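Local coordinates for protein putative polysaccharide deacetylase (Bdellovibrio bacteriovorus HD100, PDB 5JP6) that probably removes acetyl groups from peptidoglycan as a zinc-binding hydrolase of the carbohydrate esterase 4 family, at residues A[337-340]-A[341-345]. The protein carries 1 engineered substitution. Sequence-based numbering, arbitrary orientation.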
loop_
_atom_site.group_PDB
_atom_site.type_symbol
_atom_site.label_atom_id
_atom_site.label_comp_id
_atom_site.label_asym_id
_atom_site.label_seq_id
_atom_site.Cartn_x
_atom_site.Cartn_y
_atom_site.Cartn_z
ATOM N N ILE A 337 2.250 -1.738 1.474
ATOM C CA ILE A 337 2.448 -3.183 1.278
ATOM C C ILE A 337 3.399 -3.519 0.124
ATOM O O ILE A 337 3.687 -4.694 -0.134
ATOM C CB ILE A 337 1.099 -3.932 1.104
ATOM C CG1 ILE A 337 0.361 -3.475 -0.146
ATOM C CG2 ILE A 337 0.222 -3.736 2.334
ATOM C CD1 ILE A 337 -0.733 -4.393 -0.584
ATOM N N GLN A 338 3.919 -2.485 -0.550
ATOM C CA GLN A 338 4.851 -2.676 -1.650
ATOM C C GLN A 338 6.286 -2.521 -1.085
ATOM O O GLN A 338 6.696 -1.430 -0.684
ATOM C CB GLN A 338 4.623 -1.642 -2.749
ATOM C CG GLN A 338 5.378 -1.953 -4.039
ATOM C CD GLN A 338 4.789 -3.188 -4.752
ATOM O OE1 GLN A 338 3.580 -3.279 -5.078
ATOM N NE2 GLN A 338 5.613 -4.160 -4.930
ATOM N N ARG A 339 7.042 -3.613 -1.069
ATOM C CA ARG A 339 8.385 -3.572 -0.485
ATOM C C ARG A 339 9.238 -2.487 -1.095
ATOM O O ARG A 339 9.925 -1.729 -0.376
ATOM C CB ARG A 339 9.092 -4.919 -0.581
ATOM C CG ARG A 339 10.526 -4.787 -0.145
ATOM C CD ARG A 339 11.194 -6.090 0.135
ATOM N NE ARG A 339 12.557 -5.837 0.585
ATOM C CZ ARG A 339 13.484 -6.762 0.735
ATOM N NH1 ARG A 339 13.184 -8.030 0.545
ATOM N NH2 ARG A 339 14.687 -6.406 1.148
ATOM N N ARG A 340 9.190 -2.361 -2.416
ATOM C CA ARG A 340 10.125 -1.442 -3.069
ATOM C C ARG A 340 9.852 0.002 -2.661
ATOM O O ARG A 340 10.765 0.792 -2.583
ATOM C CB ARG A 340 10.063 -1.597 -4.573
ATOM C CG ARG A 340 11.192 -0.920 -5.313
ATOM C CD ARG A 340 11.151 -1.318 -6.785
ATOM N NE ARG A 340 11.095 -2.748 -7.033
ATOM C CZ ARG A 340 12.145 -3.562 -7.241
ATOM N NH1 ARG A 340 13.384 -3.139 -7.144
ATOM N NH2 ARG A 340 11.938 -4.818 -7.547
ATOM N N THR A 341 8.593 0.302 -2.362
ATOM C CA THR A 341 8.251 1.626 -1.851
ATOM C C THR A 341 8.926 1.918 -0.519
ATOM O O THR A 341 9.465 3.038 -0.309
ATOM C CB THR A 341 6.733 1.781 -1.794
ATOM O OG1 THR A 341 6.210 1.661 -3.119
ATOM C CG2 THR A 341 6.289 3.121 -1.171
ATOM N N ALA A 342 8.950 0.925 0.376
ATOM C CA ALA A 342 9.684 1.094 1.651
ATOM C C ALA A 342 11.197 1.248 1.350
ATOM O O ALA A 342 11.885 2.088 1.971
ATOM C CB ALA A 342 9.404 -0.058 2.610
ATOM N N GLU A 343 11.734 0.468 0.389
ATOM C CA GLU A 343 13.151 0.528 0.099
ATOM C C GLU A 343 13.584 1.906 -0.395
ATOM O O GLU A 343 14.710 2.313 -0.139
ATOM C CB GLU A 343 13.532 -0.515 -0.970
ATOM C CG GLU A 343 13.352 -1.964 -0.550
ATOM C CD GLU A 343 14.473 -2.479 0.334
ATOM O OE1 GLU A 343 15.624 -1.967 0.309
ATOM O OE2 GLU A 343 14.216 -3.483 1.062
ATOM N N ILE A 344 12.709 2.583 -1.156
ATOM C CA ILE A 344 13.064 3.882 -1.729
ATOM C C ILE A 344 12.601 5.077 -0.893
ATOM O O ILE A 344 12.897 6.221 -1.250
ATOM C CB ILE A 344 12.553 4.056 -3.174
ATOM C CG1 ILE A 344 11.017 4.097 -3.247
ATOM C CG2 ILE A 344 13.135 2.955 -4.066
ATOM C CD1 ILE A 344 10.500 5.028 -4.307
ATOM N N MET A 345 11.937 4.819 0.240
ATOM C CA MET A 345 11.291 5.932 0.928
ATOM C C MET A 345 12.290 6.983 1.455
ATOM O O MET A 345 12.082 8.195 1.248
ATOM C CB MET A 345 10.327 5.440 2.000
ATOM C CG MET A 345 9.418 6.535 2.575
ATOM S SD MET A 345 8.431 7.426 1.331
ATOM C CE MET A 345 7.590 6.096 0.482
#
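Thr341 meets Gln338 where helix 339-354 begins, and its backbone N bonds weakly to the carbonyl O of this N-cap residue. The two side chains cross at about a right angle, with Thr341 OG1 3.7 Å from Gln338 CB. That hydroxyl lies beside its own backbone N (chi1 -62°) and is hydrogen-bonded to Asp307. Ala342 continues the first turn: its N makes a long, weak bond of 3.4 Å to Gln338 O, and its CB rests against Arg339 O.

Glu343 N gives the first i to i+4 bond of ordinary length, 2.9 Å to Arg339 O. The same pair is joined again through its side chains. Arg339, extended from CG to NE, offers one flank of its guanidinium, and NE and NH2 both close on the single oxygen Glu343 OE2, at 2.9 Å and 3.0 Å respectively. OE2 lies nearly in the guanidinium plane; the carboxylate is turned 44° from that plane, and both donors come to OE2 from the same face of the acid. The bend of Glu343 at chi2 (-79°) brings the carboxylate to Arg339. OE2 also accepts from Ala134 N and OE1 pairs with Arg125, while Arg339 NH1 bridges to Glu94 and Asp118; around this buried pair, the surrounding opposite charges would probably favour the ionised forms.

Ile344 N then bonds to Arg340 O at 3.0 Å, and both Ile344 CG1 and CG2 pack against that oxygen. This is a helix N-terminus with an i to i+4 salt bridge, following strand 330-335 in the NodB homology domain, with the side chain of Gln338 about 10 Å from the bound zinc ion.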